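Long-range contact in SAM-dependent methyltransferase (Pyrococcus horikoshii, PDB 1WZN), which probably transfers a methyl group from S-adenosylmethionine to an as yet unidentified substrate, and is seen here with the product S-adenosyl-L-homocysteine bound: residues Leu8-Ile20 / Trp159-Met171. Residues are numbered along the deposited sequence; the frame is centred on the assembly and turned at random.
Sequences LAEYYDTIYRRRI and WNEQKGEEKLVIM. With SAH (S-adenosyl-L-homocysteine), chain F.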
loop_
_atom_site.group_PDB
_atom_site.type_symbol
_atom_site.label_atom_id
_atom_site.label_comp_id
_atom_site.label_asym_id
_atom_site.label_seq_id
_atom_site.Cartn_x
_atom_site.Cartn_y
_atom_site.Cartn_z
ATOM N N LEU A 8 6.311 -19.567 -26.379
ATOM C CA LEU A 8 5.984 -18.144 -26.571
ATOM C C LEU A 8 7.042 -17.425 -27.414
ATOM O O LEU A 8 7.031 -16.213 -27.592
ATOM C CB LEU A 8 5.878 -17.452 -25.198
ATOM C CG LEU A 8 4.599 -17.820 -24.438
ATOM C CD1 LEU A 8 4.625 -17.320 -22.994
ATOM C CD2 LEU A 8 3.338 -17.226 -25.075
ATOM N N ALA A 9 8.002 -18.149 -27.982
ATOM C CA ALA A 9 9.066 -17.509 -28.758
ATOM C C ALA A 9 8.584 -16.530 -29.831
ATOM O O ALA A 9 9.107 -15.426 -29.937
ATOM C CB ALA A 9 9.972 -18.577 -29.390
ATOM N N GLU A 10 7.598 -16.932 -30.627
ATOM C CA GLU A 10 7.086 -16.059 -31.682
ATOM C C GLU A 10 6.402 -14.796 -31.142
ATOM O O GLU A 10 6.094 -13.881 -31.908
ATOM C CB GLU A 10 6.104 -16.820 -32.587
ATOM C CG GLU A 10 6.706 -17.953 -33.417
ATOM C CD GLU A 10 7.786 -17.488 -34.386
ATOM O OE1 GLU A 10 7.789 -16.298 -34.769
ATOM O OE2 GLU A 10 8.628 -18.322 -34.771
ATOM N N TYR A 11 6.172 -14.739 -29.830
ATOM C CA TYR A 11 5.535 -13.578 -29.214
ATOM C C TYR A 11 6.529 -12.752 -28.404
ATOM O O TYR A 11 6.188 -11.686 -27.892
ATOM C CB TYR A 11 4.390 -14.019 -28.291
ATOM C CG TYR A 11 3.255 -14.715 -29.007
ATOM C CD1 TYR A 11 2.298 -13.988 -29.717
ATOM C CD2 TYR A 11 3.160 -16.105 -29.004
ATOM C CE1 TYR A 11 1.272 -14.636 -30.410
ATOM C CE2 TYR A 11 2.138 -16.759 -29.693
ATOM C CZ TYR A 11 1.201 -16.018 -30.392
ATOM O OH TYR A 11 0.200 -16.670 -31.072
ATOM N N TYR A 12 7.759 -13.241 -28.286
ATOM C CA TYR A 12 8.780 -12.535 -27.514
ATOM C C TYR A 12 8.975 -11.068 -27.928
ATOM O O TYR A 12 8.996 -10.174 -27.081
ATOM C CB TYR A 12 10.125 -13.272 -27.617
ATOM C CG TYR A 12 11.176 -12.743 -26.658
ATOM C CD1 TYR A 12 11.235 -13.195 -25.334
ATOM C CD2 TYR A 12 12.086 -11.772 -27.062
ATOM C CE1 TYR A 12 12.177 -12.686 -24.443
ATOM C CE2 TYR A 12 13.031 -11.256 -26.178
ATOM C CZ TYR A 12 13.068 -11.718 -24.870
ATOM O OH TYR A 12 13.984 -11.191 -23.994
ATOM N N ASP A 13 9.131 -10.816 -29.224
ATOM C CA ASP A 13 9.338 -9.452 -29.698
ATOM C C ASP A 13 8.112 -8.568 -29.452
ATOM O O ASP A 13 8.236 -7.353 -29.306
ATOM C CB ASP A 13 9.711 -9.448 -31.190
ATOM C CG ASP A 13 11.129 -9.957 -31.436
ATOM O OD1 ASP A 13 11.809 -10.309 -30.448
ATOM O OD2 ASP A 13 11.564 -10.003 -32.608
ATOM N N THR A 14 6.938 -9.183 -29.404
ATOM C CA THR A 14 5.696 -8.446 -29.159
ATOM C C THR A 14 5.664 -8.053 -27.688
ATOM O O THR A 14 5.443 -6.890 -27.336
ATOM C CB THR A 14 4.476 -9.316 -29.486
ATOM O OG1 THR A 14 4.427 -9.534 -30.902
ATOM C CG2 THR A 14 3.176 -8.647 -29.012
ATOM N N ILE A 15 5.912 -9.037 -26.833
ATOM C CA ILE A 15 5.934 -8.823 -25.394
ATOM C C ILE A 15 6.981 -7.760 -25.049
ATOM O O ILE A 15 6.755 -6.908 -24.187
ATOM C CB ILE A 15 6.263 -10.149 -24.664
ATOM C CG1 ILE A 15 5.109 -11.138 -24.851
ATOM C CG2 ILE A 15 6.548 -9.892 -23.186
ATOM C CD1 ILE A 15 5.430 -12.560 -24.439
ATOM N N TYR A 16 8.119 -7.789 -25.741
ATOM C CA TYR A 16 9.165 -6.832 -25.396
ATOM C C TYR A 16 9.332 -5.736 -26.455
ATOM O O TYR A 16 10.430 -5.405 -26.880
ATOM C CB TYR A 16 10.479 -7.597 -25.227
ATOM C CG TYR A 16 10.452 -8.373 -23.959
ATOM C CD1 TYR A 16 10.514 -7.710 -22.734
ATOM C CD2 TYR A 16 10.345 -9.765 -23.988
ATOM C CE1 TYR A 16 10.458 -8.432 -21.550
ATOM C CE2 TYR A 16 10.297 -10.485 -22.801
ATOM C CZ TYR A 16 10.353 -9.825 -21.586
ATOM O OH TYR A 16 10.279 -10.532 -20.397
ATOM N N ARG A 17 8.182 -5.193 -26.904
ATOM C CA ARG A 17 8.212 -4.109 -27.884
ATOM C C ARG A 17 9.045 -2.924 -27.384
ATOM O O ARG A 17 9.747 -2.255 -28.131
ATOM C CB ARG A 17 6.769 -3.667 -28.133
ATOM C CG ARG A 17 6.674 -2.397 -28.978
ATOM C CD ARG A 17 5.220 -1.950 -29.178
ATOM N NE ARG A 17 4.508 -1.910 -27.896
ATOM C CZ ARG A 17 4.855 -0.942 -27.028
ATOM N NH1 ARG A 17 5.795 -0.070 -27.348
ATOM N NH2 ARG A 17 4.243 -0.867 -25.843
ATOM N N ARG A 18 8.917 -2.654 -26.070
ATOM C CA ARG A 18 9.630 -1.519 -25.492
ATOM C C ARG A 18 11.144 -1.719 -25.530
ATOM O O ARG A 18 11.914 -0.823 -25.854
ATOM C CB ARG A 18 9.159 -1.352 -24.046
ATOM C CG ARG A 18 7.672 -1.006 -23.959
ATOM C CD ARG A 18 7.237 -0.688 -22.525
ATOM N NE ARG A 18 5.794 -0.448 -22.469
ATOM C CZ ARG A 18 4.989 -1.528 -22.474
ATOM N NH1 ARG A 18 5.508 -2.742 -22.506
ATOM N NH2 ARG A 18 3.663 -1.363 -22.468
ATOM N N ARG A 19 11.571 -2.933 -25.140
ATOM C CA ARG A 19 12.997 -3.227 -25.170
ATOM C C ARG A 19 13.592 -2.968 -26.554
ATOM O O ARG A 19 14.733 -2.551 -26.701
ATOM C CB ARG A 19 13.188 -4.695 -24.785
ATOM C CG ARG A 19 14.643 -5.022 -24.451
ATOM C CD ARG A 19 15.273 -5.964 -25.483
ATOM N NE ARG A 19 16.557 -6.476 -24.999
ATOM C CZ ARG A 19 17.645 -5.712 -25.208
ATOM N NH1 ARG A 19 17.530 -4.546 -25.821
ATOM N NH2 ARG A 19 18.842 -6.137 -24.792
ATOM N N ILE A 20 12.781 -3.268 -27.587
ATOM C CA ILE A 20 13.255 -3.081 -28.954
ATOM C C ILE A 20 13.324 -1.602 -29.337
ATOM O O ILE A 20 14.198 -1.157 -30.072
ATOM C CB ILE A 20 12.300 -3.808 -29.899
ATOM C CG1 ILE A 20 12.443 -5.324 -29.742
ATOM C CG2 ILE A 20 12.641 -3.453 -31.358
ATOM C CD1 ILE A 20 11.566 -6.094 -30.733
ATOM N N TRP A 159 -0.696 -5.978 -18.039
ATOM C CA TRP A 159 -0.468 -5.117 -19.192
ATOM C C TRP A 159 -0.820 -5.860 -20.475
ATOM O O TRP A 159 -1.139 -7.050 -20.443
ATOM C CB TRP A 159 0.981 -4.627 -19.231
ATOM C CG TRP A 159 2.019 -5.694 -19.134
ATOM C CD1 TRP A 159 2.250 -6.532 -18.074
ATOM C CD2 TRP A 159 3.012 -6.000 -20.113
ATOM N NE1 TRP A 159 3.334 -7.338 -18.337
ATOM C CE2 TRP A 159 3.820 -7.031 -19.582
ATOM C CE3 TRP A 159 3.302 -5.502 -21.391
ATOM C CZ2 TRP A 159 4.902 -7.573 -20.285
ATOM C CZ3 TRP A 159 4.377 -6.040 -22.091
ATOM C CH2 TRP A 159 5.163 -7.065 -21.533
ATOM N N ASN A 160 -0.768 -5.166 -21.610
ATOM C CA ASN A 160 -1.142 -5.803 -22.864
ATOM C C ASN A 160 -0.338 -5.346 -24.069
ATOM O O ASN A 160 0.210 -4.248 -24.087
ATOM C CB ASN A 160 -2.627 -5.553 -23.144
ATOM C CG ASN A 160 -2.943 -4.075 -23.348
ATOM O OD1 ASN A 160 -2.792 -3.262 -22.439
ATOM N ND2 ASN A 160 -3.382 -3.728 -24.549
ATOM N N GLU A 161 -0.276 -6.217 -25.069
ATOM C CA GLU A 161 0.419 -5.946 -26.320
ATOM C C GLU A 161 -0.412 -6.592 -27.424
ATOM O O GLU A 161 -1.462 -7.179 -27.154
ATOM C CB GLU A 161 1.833 -6.541 -26.314
ATOM C CG GLU A 161 2.821 -5.865 -25.371
ATOM C CD GLU A 161 3.084 -4.402 -25.705
ATOM O OE1 GLU A 161 2.946 -4.006 -26.881
ATOM O OE2 GLU A 161 3.452 -3.646 -24.782
ATOM N N GLN A 162 0.052 -6.495 -28.664
ATOM C CA GLN A 162 -0.693 -7.065 -29.778
ATOM C C GLN A 162 0.196 -7.495 -30.933
ATOM O O GLN A 162 1.094 -6.762 -31.346
ATOM C CB GLN A 162 -1.729 -6.052 -30.293
ATOM C CG GLN A 162 -2.677 -6.632 -31.343
ATOM C CD GLN A 162 -3.782 -5.666 -31.761
ATOM O OE1 GLN A 162 -4.111 -4.730 -31.035
ATOM N NE2 GLN A 162 -4.369 -5.908 -32.927
ATOM N N LYS A 163 -0.061 -8.689 -31.449
ATOM C CA LYS A 163 0.690 -9.209 -32.582
ATOM C C LYS A 163 -0.328 -9.543 -33.665
ATOM O O LYS A 163 -1.053 -10.530 -33.563
ATOM C CB LYS A 163 1.473 -10.463 -32.187
ATOM C CG LYS A 163 2.298 -11.048 -33.324
ATOM C CD LYS A 163 3.034 -12.305 -32.896
ATOM C CE LYS A 163 3.675 -13.000 -34.091
ATOM N NZ LYS A 163 4.589 -12.079 -34.819
ATOM N N GLY A 164 -0.388 -8.714 -34.701
ATOM C CA GLY A 164 -1.349 -8.959 -35.759
ATOM C C GLY A 164 -2.755 -8.814 -35.206
ATOM O O GLY A 164 -3.083 -7.797 -34.593
ATOM N N GLU A 165 -3.579 -9.837 -35.398
ATOM C CA GLU A 165 -4.954 -9.811 -34.913
ATOM C C GLU A 165 -5.082 -10.357 -33.493
ATOM O O GLU A 165 -6.173 -10.346 -32.909
ATOM C CB GLU A 165 -5.850 -10.632 -35.838
ATOM C CG GLU A 165 -5.880 -10.136 -37.268
ATOM C CD GLU A 165 -6.864 -10.914 -38.121
ATOM O OE1 GLU A 165 -8.073 -10.896 -37.799
ATOM O OE2 GLU A 165 -6.430 -11.542 -39.111
ATOM N N GLU A 166 -3.974 -10.837 -32.939
ATOM C CA GLU A 166 -4.000 -11.395 -31.595
ATOM C C GLU A 166 -3.621 -10.382 -30.526
ATOM O O GLU A 166 -2.658 -9.628 -30.669
ATOM C CB GLU A 166 -3.076 -12.611 -31.519
ATOM C CG GLU A 166 -3.463 -13.728 -32.483
ATOM C CD GLU A 166 -2.713 -15.022 -32.227
ATOM O OE1 GLU A 166 -1.475 -14.974 -32.089
ATOM O OE2 GLU A 166 -3.360 -16.091 -32.175
ATOM N N LYS A 167 -4.393 -10.364 -29.447
ATOM C CA LYS A 167 -4.122 -9.451 -28.356
ATOM C C LYS A 167 -3.579 -10.249 -27.185
ATOM O O LYS A 167 -4.086 -11.327 -26.855
ATOM C CB LYS A 167 -5.397 -8.696 -27.972
ATOM C CG LYS A 167 -5.855 -7.771 -29.095
ATOM C CD LYS A 167 -7.160 -7.075 -28.802
ATOM C CE LYS A 167 -7.600 -6.265 -30.023
ATOM N NZ LYS A 167 -8.956 -5.664 -29.841
ATOM N N LEU A 168 -2.523 -9.732 -26.576
ATOM C CA LEU A 168 -1.920 -10.422 -25.450
ATOM C C LEU A 168 -2.169 -9.679 -24.152
ATOM O O LEU A 168 -1.897 -8.484 -24.060
ATOM C CB LEU A 168 -0.409 -10.571 -25.666
ATOM C CG LEU A 168 0.086 -11.712 -26.562
ATOM C CD1 LEU A 168 -0.457 -11.563 -27.975
ATOM C CD2 LEU A 168 1.612 -11.700 -26.575
ATOM N N VAL A 169 -2.718 -10.378 -23.163
ATOM C CA VAL A 169 -2.936 -9.785 -21.849
ATOM C C VAL A 169 -1.958 -10.542 -20.973
ATOM O O VAL A 169 -2.025 -11.771 -20.864
ATOM C CB VAL A 169 -4.368 -9.983 -21.339
ATOM C CG1 VAL A 169 -4.477 -9.490 -19.898
ATOM C CG2 VAL A 169 -5.332 -9.206 -22.221
ATOM N N ILE A 170 -1.046 -9.796 -20.361
ATOM C CA ILE A 170 0.013 -10.382 -19.554
ATOM C C ILE A 170 -0.079 -10.004 -18.090
ATOM O O ILE A 170 -0.221 -8.829 -17.750
ATOM C CB ILE A 170 1.378 -9.926 -20.104
ATOM C CG1 ILE A 170 1.410 -10.154 -21.615
ATOM C CG2 ILE A 170 2.514 -10.686 -19.419
ATOM C CD1 ILE A 170 2.325 -9.217 -22.363
ATOM N N MET A 171 0.010 -11.006 -17.224
ATOM C CA MET A 171 -0.060 -10.774 -15.793
ATOM C C MET A 171 1.201 -11.328 -15.144
ATOM O O MET A 171 1.477 -12.525 -15.242
ATOM C CB MET A 171 -1.296 -11.458 -15.224
ATOM C CG MET A 171 -1.493 -11.254 -13.741
ATOM S SD MET A 171 -3.149 -11.757 -13.265
ATOM C CE MET A 171 -2.971 -13.541 -13.275
HETATM N N SAH F . 19.741 -11.400 -25.228
HETATM C CA SAH F . 18.291 -11.401 -25.701
HETATM C CB SAH F . 17.357 -12.348 -24.999
HETATM C CG SAH F . 17.083 -12.228 -23.509
HETATM S SD SAH F . 15.967 -13.640 -23.082
HETATM C C SAH F . 17.790 -9.891 -25.585
HETATM O O SAH F . 18.564 -9.010 -25.167
HETATM O OXT SAH F . 16.571 -9.676 -25.962
HETATM C "C5'" SAH F . 17.003 -14.772 -22.237
HETATM C "C4'" SAH F . 17.647 -15.840 -23.249
HETATM O "O4'" SAH F . 18.413 -16.678 -22.377
HETATM C "C3'" SAH F . 16.678 -16.783 -23.924
HETATM O "O3'" SAH F . 16.743 -16.637 -25.343
HETATM C "C2'" SAH F . 17.128 -18.204 -23.384
HETATM O "O2'" SAH F . 16.911 -19.239 -24.334
HETATM C "C1'" SAH F . 18.587 -17.966 -23.041
HETATM N N9 SAH F . 19.178 -18.812 -22.182
HETATM C C8 SAH F . 18.905 -19.168 -20.868
HETATM N N7 SAH F . 19.714 -20.032 -20.348
HETATM C C5 SAH F . 20.641 -20.313 -21.389
HETATM C C6 SAH F . 21.778 -21.188 -21.432
HETATM N N6 SAH F . 22.174 -21.947 -20.400
HETATM N N1 SAH F . 22.455 -21.198 -22.634
HETATM C C2 SAH F . 22.084 -20.442 -23.707
HETATM N N3 SAH F . 21.000 -19.590 -23.703
HETATM C C4 SAH F . 20.328 -19.578 -22.518
HETATM O O HOH W 1 3.944 -7.352 -32.500
#
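Glu161, on the first strand of a beta hairpin, 157-163, is held by two successive arginines at the start of helix 17-21. Arg17 grips its carboxylate side-on: Arg17 NE reaches Glu161 OE1 at 2.8 Å with a fairly straight N-H (160°), while Arg17 NH2 meets the syn lone pair of Glu161 OE2 at 3.1 Å less directly. Arg17 bends at chi3 (50°) to present this edge. Arg18 NH1 adds a salt bridge to Glu161 OE2 at 3.2 Å, so the carboxylate is shared by two guanidinium groups, which probably keeps it ionised.

At the other end, Tyr11 OH donates to the syn lone pair of Glu166 OE1 at 2.6 Å; the carboxylate oxygen lies at the ring's edge, and Arg193 pairs with OE2. A water joins Thr14 OG1 to the backbone O of Gln162.

Apolar groups fill the middle. Ile15 sets CG2 against Trp159 CH2 (3.6 Å) and its CG1 packs on Leu168 CD2, which also touches the Tyr11 ring; branched Ile15 thus serves both strands. The Lys163 and Tyr11 side chains cross at about a right angle, the methylenes meeting the ring obliquely, with Lys163 CD 3.7 Å from Tyr11 CD1.

An apolar centre flanked by a salt-bridge network and a tyrosine-carboxylate hydrogen bond thus joins the antiparallel four-stranded sheet to the N-terminal segment that supplies Tyr12 and Arg19 to the S-adenosyl-L-homocysteine pocket.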